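Two-component system response regulator/GGDEF domain protein (Aeromonas salmonicida, PDB 3LUF) probably makes the second messenger cyclic di-GMP from two GTP molecules under control of two phosphorylatable receiver domains, the part of the protein in this chain. Local coordinates at residues V173-Y178 against I185-M190; E126-D131 against A162-H167; A201-S206 against C237-N242. All blocks are in the same frame, centred on the assembly; numbering follows the deposited sequence. Where two conformers were deposited one is given.

Interaction 1 of 3, residues V173-Y178 against I185-M190. With MG (magnesium ion), chain F; DMS (dimethyl sulfoxide), chain I.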
loop_
_atom_site.group_PDB
_atom_site.type_symbol
_atom_site.label_atom_id
_atom_site.label_comp_id
_atom_site.label_asym_id
_atom_site.label_seq_id
_atom_site.Cartn_x
_atom_site.Cartn_y
_atom_site.Cartn_z
ATOM N N VAL B 173 -9.339 6.649 8.133
ATOM C CA VAL B 173 -9.035 8.043 8.401
ATOM C C VAL B 173 -7.757 8.403 7.662
ATOM O O VAL B 173 -6.768 7.648 7.722
ATOM C CB VAL B 173 -8.800 8.339 9.900
ATOM C CG1 VAL B 173 -8.613 9.855 10.081
ATOM C CG2 VAL B 173 -9.946 7.833 10.770
ATOM N N LEU B 174 -7.783 9.536 6.942
ATOM C CA LEU B 174 -6.587 10.119 6.343
ATOM C C LEU B 174 -6.212 11.355 7.145
ATOM O O LEU B 174 -7.029 12.242 7.336
ATOM C CB LEU B 174 -6.840 10.491 4.878
ATOM C CG LEU B 174 -7.264 9.364 3.907
ATOM C CD1 LEU B 174 -8.765 9.045 3.987
ATOM C CD2 LEU B 174 -6.976 9.832 2.509
ATOM N N VAL B 175 -4.967 11.409 7.604
ATOM C CA VAL B 175 -4.536 12.370 8.640
ATOM C C VAL B 175 -3.364 13.231 8.183
ATOM O O VAL B 175 -2.289 12.734 7.936
ATOM C CB VAL B 175 -4.117 11.625 9.939
ATOM C CG1 VAL B 175 -3.713 12.637 11.013
ATOM C CG2 VAL B 175 -5.271 10.793 10.457
ATOM N N ASP B 176 -3.605 14.536 8.121
ATOM C CA ASP B 176 -2.584 15.542 7.881
ATOM C C ASP B 176 -1.687 15.668 9.095
ATOM O O ASP B 176 -2.169 15.795 10.229
ATOM C CB ASP B 176 -3.302 16.877 7.627
ATOM C CG ASP B 176 -2.350 18.041 7.386
ATOM O OD1 ASP B 176 -1.254 17.844 6.829
ATOM O OD2 ASP B 176 -2.734 19.165 7.777
ATOM N N TYR B 177 -0.373 15.687 8.877
ATOM C CA TYR B 177 0.512 15.876 9.999
ATOM C C TYR B 177 0.453 17.302 10.576
ATOM O O TYR B 177 0.245 17.480 11.775
ATOM C CB TYR B 177 1.948 15.473 9.678
ATOM C CG TYR B 177 2.888 15.942 10.762
ATOM C CD1 TYR B 177 3.005 15.243 11.955
ATOM C CD2 TYR B 177 3.608 17.128 10.616
ATOM C CE1 TYR B 177 3.850 15.687 12.962
ATOM C CE2 TYR B 177 4.455 17.582 11.627
ATOM C CZ TYR B 177 4.574 16.859 12.782
ATOM O OH TYR B 177 5.421 17.310 13.778
ATOM N N TYR B 178 0.629 18.323 9.742
ATOM C CA TYR B 178 0.860 19.646 10.306
ATOM C C TYR B 178 -0.445 20.376 10.547
ATOM O O TYR B 178 -1.086 20.854 9.616
ATOM C CB TYR B 178 1.851 20.456 9.449
ATOM C CG TYR B 178 2.293 21.737 10.095
ATOM C CD1 TYR B 178 2.664 21.775 11.446
ATOM C CD2 TYR B 178 2.340 22.924 9.363
ATOM C CE1 TYR B 178 3.068 22.970 12.053
ATOM C CE2 TYR B 178 2.735 24.119 9.958
ATOM C CZ TYR B 178 3.105 24.135 11.293
ATOM O OH TYR B 178 3.500 25.330 11.866
ATOM N N ILE B 185 0.379 13.019 14.252
ATOM C CA ILE B 185 0.913 11.840 14.918
ATOM C C ILE B 185 0.288 11.702 16.307
ATOM O O ILE B 185 -0.039 10.580 16.732
ATOM C CB ILE B 185 2.465 11.843 14.951
ATOM C CG1 ILE B 185 3.000 11.640 13.545
ATOM C CG2 ILE B 185 2.981 10.700 15.795
ATOM C CD1 ILE B 185 4.394 12.160 13.330
ATOM N N SER B 186 0.079 12.830 16.978
ATOM C CA SER B 186 -0.641 12.844 18.242
ATOM C C SER B 186 -2.065 12.321 18.109
ATOM O O SER B 186 -2.537 11.579 18.957
ATOM C CB SER B 186 -0.695 14.256 18.813
ATOM O OG SER B 186 0.578 14.631 19.235
ATOM N N LEU B 187 -2.743 12.710 17.037
ATOM C CA LEU B 187 -4.080 12.194 16.796
ATOM C C LEU B 187 -4.003 10.683 16.577
ATOM O O LEU B 187 -4.818 9.926 17.085
ATOM C CB LEU B 187 -4.752 12.879 15.592
ATOM C CG LEU B 187 -6.114 12.335 15.155
ATOM C CD1 LEU B 187 -7.187 12.435 16.258
ATOM C CD2 LEU B 187 -6.546 13.123 13.908
ATOM N N VAL B 188 -3.044 10.244 15.778
ATOM C CA VAL B 188 -2.924 8.794 15.567
ATOM C C VAL B 188 -2.676 8.045 16.903
ATOM O O VAL B 188 -3.286 7.016 17.167
ATOM C CB VAL B 188 -1.836 8.507 14.528
ATOM C CG1 VAL B 188 -1.559 7.053 14.458
ATOM C CG2 VAL B 188 -2.325 9.027 13.163
ATOM N N ARG B 189 -1.788 8.569 17.738
ATOM C CA ARG B 189 -1.579 7.961 19.067
ATOM C C ARG B 189 -2.894 7.850 19.872
ATOM O O ARG B 189 -3.155 6.793 20.451
ATOM C CB ARG B 189 -0.509 8.720 19.875
ATOM C CG ARG B 189 0.896 8.697 19.264
ATOM C CD ARG B 189 2.010 9.044 20.324
ATOM N NE ARG B 189 1.706 10.290 21.029
ATOM C CZ ARG B 189 1.946 11.511 20.551
ATOM N NH1 ARG B 189 2.528 11.681 19.351
ATOM N NH2 ARG B 189 1.595 12.571 21.274
HETATM N N MSE B 190 -3.722 8.907 19.892
HETATM C CA MSE B 190 -4.988 8.865 20.599
HETATM C C MSE B 190 -5.905 7.774 20.044
HETATM O O MSE B 190 -6.551 7.017 20.791
HETATM C CB MSE B 190 -5.679 10.237 20.534
HETATM C CG MSE B 190 -4.960 11.242 21.404
HETATM SE SE MSE B 190 -6.015 12.883 21.447
HETATM C CE MSE B 190 -7.592 12.224 22.260
HETATM MG MG MG F . -1.965 20.993 7.719
HETATM S S DMS I . 1.491 18.494 19.473
HETATM O O DMS I . 0.445 17.240 18.723
HETATM C C1 DMS I . 3.188 17.874 19.696
HETATM C C2 DMS I . 1.812 19.813 18.263
HETATM O O HOH W 1 -0.308 20.247 6.639
HETATM O O HOH W 2 -1.221 22.980 7.593
HETATM O O HOH W 3 -2.921 21.251 5.852
#
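Tyr177, just past the end of strand 172-176, meets Ile185 in the first turn of helix 184-194. The Ile185 side chain can be followed outward. Its CB carries CG1 anti to the carbonyl carbon (chi1 -69°). CG1 comes within 3.9 Å of Tyr177 CD1. CD1 of Ile185 goes furthest and lies 3.6 Å from Tyr177 CE1, approaching the ring obliquely. Thus CG1 and CD1 of the isoleucine lie obliquely beside the ring atoms CD1 and CE1.

Two and three residues further along the helix the contact is purely aliphatic. Val175 points from the strand toward the helix, and its CG1 lies 4.1 Å from Leu187 CD2. Its other methyl, CG2, is 4.4 Å from Val188 CG2. The two valine branches therefore reach different helix residues. Leu187 also packs on helix 157-166, and Tyr177 on Leu213 and Tyr217 of helix 213-219.

The strand and helix belong to a beta-alpha-beta unit of the second receiver domain. Asp176, predicted to be the phosphorylated residue, turns away from the helix. Its OD2 binds magnesium at 2.0 Å, while OD1 accepts a hydrogen bond of 2.6 Å from a metal-bound water. The backbone O of Tyr178 is a second ligand at 2.1 Å, and Asp132 with three waters completes the site. Ser186 OG donates to a dimethyl sulfoxide oxygen, probably from the crystallisation liquor.

The strand end thus separates two chemistries: apolar contacts hold the helix on one side, while oxygen ligands gather round the metal on the other.

Interaction 2 of 3, residues E126-D131 against A162-H167. Unlike the reference sequence in segment 162-167: Ala162 (reference Thr), His167 (reference Asn).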
loop_
_atom_site.group_PDB
_atom_site.type_symbol
_atom_site.label_atom_id
_atom_site.label_comp_id
_atom_site.label_asym_id
_atom_site.label_seq_id
_atom_site.Cartn_x
_atom_site.Cartn_y
_atom_site.Cartn_z
ATOM N N GLU B 126 -17.686 4.448 4.870
ATOM C CA GLU B 126 -17.482 5.827 5.357
ATOM C C GLU B 126 -16.014 6.050 5.742
ATOM O O GLU B 126 -15.388 5.207 6.413
ATOM C CB GLU B 126 -18.379 6.108 6.579
ATOM C CG GLU B 126 -19.859 5.929 6.239
ATOM C CD GLU B 126 -20.765 6.231 7.429
ATOM O OE1 GLU B 126 -20.598 7.314 8.024
ATOM O OE2 GLU B 126 -21.651 5.396 7.738
ATOM N N VAL B 127 -15.478 7.157 5.253
ATOM C CA VAL B 127 -14.101 7.535 5.515
ATOM C C VAL B 127 -14.018 8.963 6.025
ATOM O O VAL B 127 -14.953 9.744 5.855
ATOM C CB VAL B 127 -13.243 7.371 4.254
ATOM C CG1 VAL B 127 -13.378 5.987 3.693
ATOM C CG2 VAL B 127 -13.593 8.494 3.195
ATOM N N LEU B 128 -12.893 9.311 6.656
ATOM C CA LEU B 128 -12.760 10.642 7.250
ATOM C C LEU B 128 -11.474 11.291 6.783
ATOM O O LEU B 128 -10.405 10.665 6.828
ATOM C CB LEU B 128 -12.755 10.535 8.784
ATOM C CG LEU B 128 -12.439 11.785 9.630
ATOM C CD1 LEU B 128 -13.397 12.961 9.332
ATOM C CD2 LEU B 128 -12.389 11.461 11.141
ATOM N N VAL B 129 -11.564 12.534 6.297
ATOM C CA VAL B 129 -10.374 13.308 5.926
ATOM C C VAL B 129 -10.145 14.381 6.998
ATOM O O VAL B 129 -11.066 15.133 7.295
ATOM C CB VAL B 129 -10.535 14.027 4.536
ATOM C CG1 VAL B 129 -9.271 14.835 4.208
ATOM C CG2 VAL B 129 -10.827 13.009 3.439
ATOM N N VAL B 130 -8.947 14.384 7.591
ATOM C CA VAL B 130 -8.531 15.360 8.627
ATOM C C VAL B 130 -7.380 16.193 8.078
ATOM O O VAL B 130 -6.276 15.694 7.798
ATOM C CB VAL B 130 -8.073 14.683 9.924
ATOM C CG1 VAL B 130 -7.918 15.713 11.034
ATOM C CG2 VAL B 130 -9.077 13.622 10.340
ATOM N N ASP B 131 -7.630 17.488 7.948
ATOM C CA ASP B 131 -6.711 18.385 7.266
ATOM C C ASP B 131 -7.142 19.784 7.632
ATOM O O ASP B 131 -8.310 20.106 7.512
ATOM C CB ASP B 131 -6.872 18.224 5.743
ATOM C CG ASP B 131 -5.821 18.985 4.943
ATOM O OD1 ASP B 131 -5.229 19.960 5.461
ATOM O OD2 ASP B 131 -5.574 18.599 3.783
ATOM N N ALA B 162 -14.562 14.152 17.458
ATOM C CA ALA B 162 -16.005 14.354 17.601
ATOM C C ALA B 162 -16.782 13.632 16.510
ATOM O O ALA B 162 -17.784 12.983 16.778
ATOM C CB ALA B 162 -16.322 15.876 17.584
ATOM N N THR B 163 -16.277 13.744 15.285
ATOM C CA THR B 163 -16.858 13.096 14.110
ATOM C C THR B 163 -16.853 11.577 14.237
ATOM O O THR B 163 -17.851 10.915 13.977
ATOM C CB THR B 163 -16.185 13.628 12.820
ATOM O OG1 THR B 163 -16.512 15.004 12.705
ATOM C CG2 THR B 163 -16.706 12.922 11.566
ATOM N N LEU B 164 -15.725 11.021 14.673
ATOM C CA LEU B 164 -15.612 9.577 14.898
ATOM C C LEU B 164 -16.592 9.078 15.954
ATOM O O LEU B 164 -17.195 7.992 15.805
ATOM C CB LEU B 164 -14.178 9.195 15.258
ATOM C CG LEU B 164 -13.202 9.300 14.073
ATOM C CD1 LEU B 164 -11.698 9.276 14.539
ATOM C CD2 LEU B 164 -13.420 8.208 13.011
ATOM N N GLU B 165 -16.772 9.883 17.011
ATOM C CA GLU B 165 -17.739 9.549 18.061
ATOM C C GLU B 165 -19.131 9.486 17.468
ATOM O O GLU B 165 -19.879 8.557 17.748
ATOM C CB GLU B 165 -17.782 10.602 19.169
ATOM C CG GLU B 165 -16.652 10.582 20.139
ATOM C CD GLU B 165 -16.515 9.273 20.886
ATOM O OE1 GLU B 165 -15.366 8.863 21.058
ATOM O OE2 GLU B 165 -17.521 8.647 21.281
ATOM N N GLN B 166 -19.456 10.475 16.639
ATOM C CA GLN B 166 -20.797 10.604 16.058
ATOM C C GLN B 166 -21.067 9.629 14.907
ATOM O O GLN B 166 -22.221 9.291 14.608
ATOM C CB GLN B 166 -21.040 12.049 15.630
ATOM C CG GLN B 166 -21.167 13.053 16.817
ATOM C CD GLN B 166 -22.325 12.722 17.818
ATOM O OE1 GLN B 166 -23.443 12.388 17.411
ATOM N NE2 GLN B 166 -22.047 12.843 19.117
ATOM N N HIS B 167 -19.990 9.131 14.300
ATOM C CA HIS B 167 -20.093 8.227 13.148
ATOM C C HIS B 167 -19.206 6.981 13.271
ATOM O O HIS B 167 -18.168 6.883 12.592
ATOM C CB HIS B 167 -19.766 9.000 11.868
ATOM C CG HIS B 167 -20.680 10.152 11.630
ATOM N ND1 HIS B 167 -21.970 9.987 11.175
ATOM C CD2 HIS B 167 -20.512 11.484 11.831
ATOM C CE1 HIS B 167 -22.559 11.169 11.092
ATOM N NE2 HIS B 167 -21.697 12.095 11.477
#
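Glu126 and His167 face each other where strand 126-130 begins and helix 157-166 has just ended, their CA atoms 8.6 Å apart. Further along, Leu128 is set against Leu164, with CA atoms 8.2 Å apart. At His167 the backbone has turned out of the helix.

Leu128 carries most of the packing. Its CG stands anti to the backbone N (chi1 172°), and the two methyls part toward successive helix residues. CD1 lies 4.0 Å from Thr163 CG2. CD2 comes closer to Leu164, 3.7 Å from its CG, and so sits at the fork of that side chain. This is the usual helix-on-sheet packing of the CheY-like receiver fold, here between the first strand of the second domain and the helix that follows its second strand. Leu128 also touches His152 and Ala154 of the neighbouring strand 150-154.

Thr163 turns its methyl to the strand, while its OG1 is hydrogen-bonded to the backbone O of Glu159. At the margin, Glu126 OE1 lies 4.3 Å from His167 CB and is hydrogen-bonded to NE2 of His152, whose ring also meets that of His167.

Interaction 3 of 3, residues A201-S206 against C237-N242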
loop_
_atom_site.group_PDB
_atom_site.type_symbol
_atom_site.label_atom_id
_atom_site.label_comp_id
_atom_site.label_asym_id
_atom_site.label_seq_id
_atom_site.Cartn_x
_atom_site.Cartn_y
_atom_site.Cartn_z
ATOM N N ALA B 201 -8.636 1.913 10.003
ATOM C CA ALA B 201 -7.385 2.064 9.215
ATOM C C ALA B 201 -6.987 3.539 9.208
ATOM O O ALA B 201 -7.851 4.411 9.175
ATOM C CB ALA B 201 -7.565 1.557 7.805
ATOM N N ILE B 202 -5.697 3.817 9.295
ATOM C CA ILE B 202 -5.249 5.197 9.249
ATOM C C ILE B 202 -4.168 5.302 8.210
ATOM O O ILE B 202 -3.221 4.502 8.216
ATOM C CB ILE B 202 -4.671 5.617 10.603
ATOM C CG1 ILE B 202 -5.765 5.570 11.679
ATOM C CG2 ILE B 202 -3.917 6.973 10.498
ATOM C CD1 ILE B 202 -5.149 5.599 13.092
ATOM N N ILE B 203 -4.334 6.246 7.281
ATOM C CA ILE B 203 -3.237 6.613 6.371
ATOM C C ILE B 203 -2.681 7.955 6.819
ATOM O O ILE B 203 -3.408 8.979 6.850
ATOM C CB ILE B 203 -3.698 6.738 4.895
ATOM C CG1 ILE B 203 -4.393 5.426 4.454
ATOM C CG2 ILE B 203 -2.500 7.090 4.005
ATOM C CD1 ILE B 203 -5.151 5.515 3.068
ATOM N N GLY B 204 -1.406 7.953 7.153
ATOM C CA GLY B 204 -0.755 9.178 7.638
ATOM C C GLY B 204 -0.229 9.966 6.448
ATOM O O GLY B 204 0.572 9.435 5.669
ATOM N N ILE B 205 -0.672 11.212 6.291
ATOM C CA ILE B 205 -0.191 12.094 5.230
ATOM C C ILE B 205 0.867 13.056 5.761
ATOM O O ILE B 205 0.691 13.673 6.810
ATOM C CB ILE B 205 -1.341 12.876 4.552
ATOM C CG1 ILE B 205 -2.411 11.898 4.045
ATOM C CG2 ILE B 205 -0.761 13.701 3.361
ATOM C CD1 ILE B 205 -3.757 12.552 3.614
ATOM N N SER B 206 1.972 13.154 5.024
ATOM C CA SER B 206 3.140 13.914 5.442
ATOM C C SER B 206 3.837 14.527 4.232
ATOM O O SER B 206 3.789 13.960 3.161
ATOM C CB SER B 206 4.143 12.929 6.066
ATOM O OG SER B 206 4.343 13.299 7.379
ATOM N N CYS B 237 -5.200 4.433 -5.191
ATOM C CA CYS B 237 -4.512 3.152 -4.998
ATOM C C CYS B 237 -4.338 2.866 -3.504
ATOM O O CYS B 237 -4.624 1.763 -3.048
ATOM C CB CYS B 237 -3.132 3.203 -5.667
ATOM S SG CYS B 237 -2.125 1.782 -5.438
ATOM N N ARG B 238 -3.875 3.862 -2.756
ATOM C CA ARG B 238 -3.641 3.628 -1.313
ATOM C C ARG B 238 -4.940 3.325 -0.549
ATOM O O ARG B 238 -4.980 2.441 0.339
ATOM C CB ARG B 238 -2.998 4.864 -0.686
ATOM C CG ARG B 238 -1.602 5.122 -1.179
ATOM C CD ARG B 238 -0.535 4.428 -0.296
ATOM N NE ARG B 238 -0.694 2.984 -0.163
ATOM C CZ ARG B 238 -0.361 2.085 -1.093
ATOM N NH1 ARG B 238 0.113 2.488 -2.272
ATOM N NH2 ARG B 238 -0.541 0.787 -0.858
ATOM N N VAL B 239 -5.966 4.108 -0.873
ATOM C CA VAL B 239 -7.254 3.952 -0.230
ATOM C C VAL B 239 -7.794 2.582 -0.565
ATOM O O VAL B 239 -8.156 1.835 0.343
ATOM C CB VAL B 239 -8.221 5.082 -0.572
ATOM C CG1 VAL B 239 -9.677 4.683 -0.172
ATOM C CG2 VAL B 239 -7.795 6.351 0.129
ATOM N N SER B 240 -7.762 2.195 -1.849
ATOM C CA SER B 240 -8.279 0.871 -2.206
ATOM C C SER B 240 -7.542 -0.249 -1.484
ATOM O O SER B 240 -8.166 -1.172 -0.946
ATOM C CB SER B 240 -8.224 0.642 -3.723
ATOM O OG SER B 240 -9.054 1.612 -4.300
ATOM N N HIS B 241 -6.202 -0.160 -1.423
ATOM C CA HIS B 241 -5.412 -1.193 -0.744
ATOM C C HIS B 241 -5.779 -1.325 0.740
ATOM O O HIS B 241 -5.862 -2.452 1.255
ATOM C CB HIS B 241 -3.903 -0.947 -0.867
ATOM C CG HIS B 241 -3.291 -1.429 -2.147
ATOM N ND1 HIS B 241 -3.150 -2.765 -2.441
ATOM C CD2 HIS B 241 -2.729 -0.754 -3.180
ATOM C CE1 HIS B 241 -2.544 -2.895 -3.616
ATOM N NE2 HIS B 241 -2.296 -1.687 -4.090
ATOM N N ASN B 242 -5.971 -0.198 1.403
ATOM C CA ASN B 242 -6.325 -0.213 2.835
ATOM C C ASN B 242 -7.727 -0.749 3.091
ATOM O O ASN B 242 -7.961 -1.519 4.060
ATOM C CB ASN B 242 -6.120 1.162 3.478
ATOM C CG ASN B 242 -4.663 1.427 3.735
ATOM O OD1 ASN B 242 -3.946 1.973 2.886
ATOM N ND2 ASN B 242 -4.172 0.900 4.842
#
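The last helix of the second CheY-like receiver domain, 232-248, packs here on the sheet across strand 201-207. The short segments run nearly antiparallel, at 156°, with their axes 9.8 Å apart at closest approach. The same helix also meets the second subunit.

Ile203 points toward the helix and makes the contacts from the strand. Its CG1 is anti to the carbonyl carbon and chi2 is extended (169°), which carries CD1 well out from the sheet. CD1 reaches the helix between three residues. It lies 4.1 Å from the backbone O of Arg238, and the side chain of Asn242 packs obliquely against both CG1 and CD1. Leu226 and Leu172, on the two neighbouring strands, also touch Ile203, so the residue is buried on several sides.

Arg238 directs its CB toward the strand, but its polar end serves other partners. NE forms a salt bridge to Asp224 of the same chain, and NH1 forms one to Asp224 of the second subunit. These carboxylates probably offset the closeness of the Arg238 guanidinium of the second subunit. The His241 rings of the two subunits also meet, nearly at right angles. The helix thus joins its own sheet on one side and the dimer partner on another.

Val239 crosses Ile203 at about a right angle, with its CG2 4.0 Å from Ile203 CD1.

How the interactions relate
All three contacts lie in the second receiver domain and share its five-stranded parallel sheet. Along the chain they follow in series: interaction 2, then interaction 1, then interaction 3. Strand 172-176 of interaction 1 lies between strands 126-130 and 201-207 of the other two. It is tied to both by backbone bonds, such as Leu174 N to Leu128 O at 2.9 Å and Ile203 N to Val173 O at 2.8 Å. The centre of interaction 1 is about 12 Å from each of the others. The centres of interactions 2 and 3 are about 15 Å apart, and the two do not touch. The shared sheet therefore connects the magnesium site at interaction 1 with the subunit interface beside interaction 3.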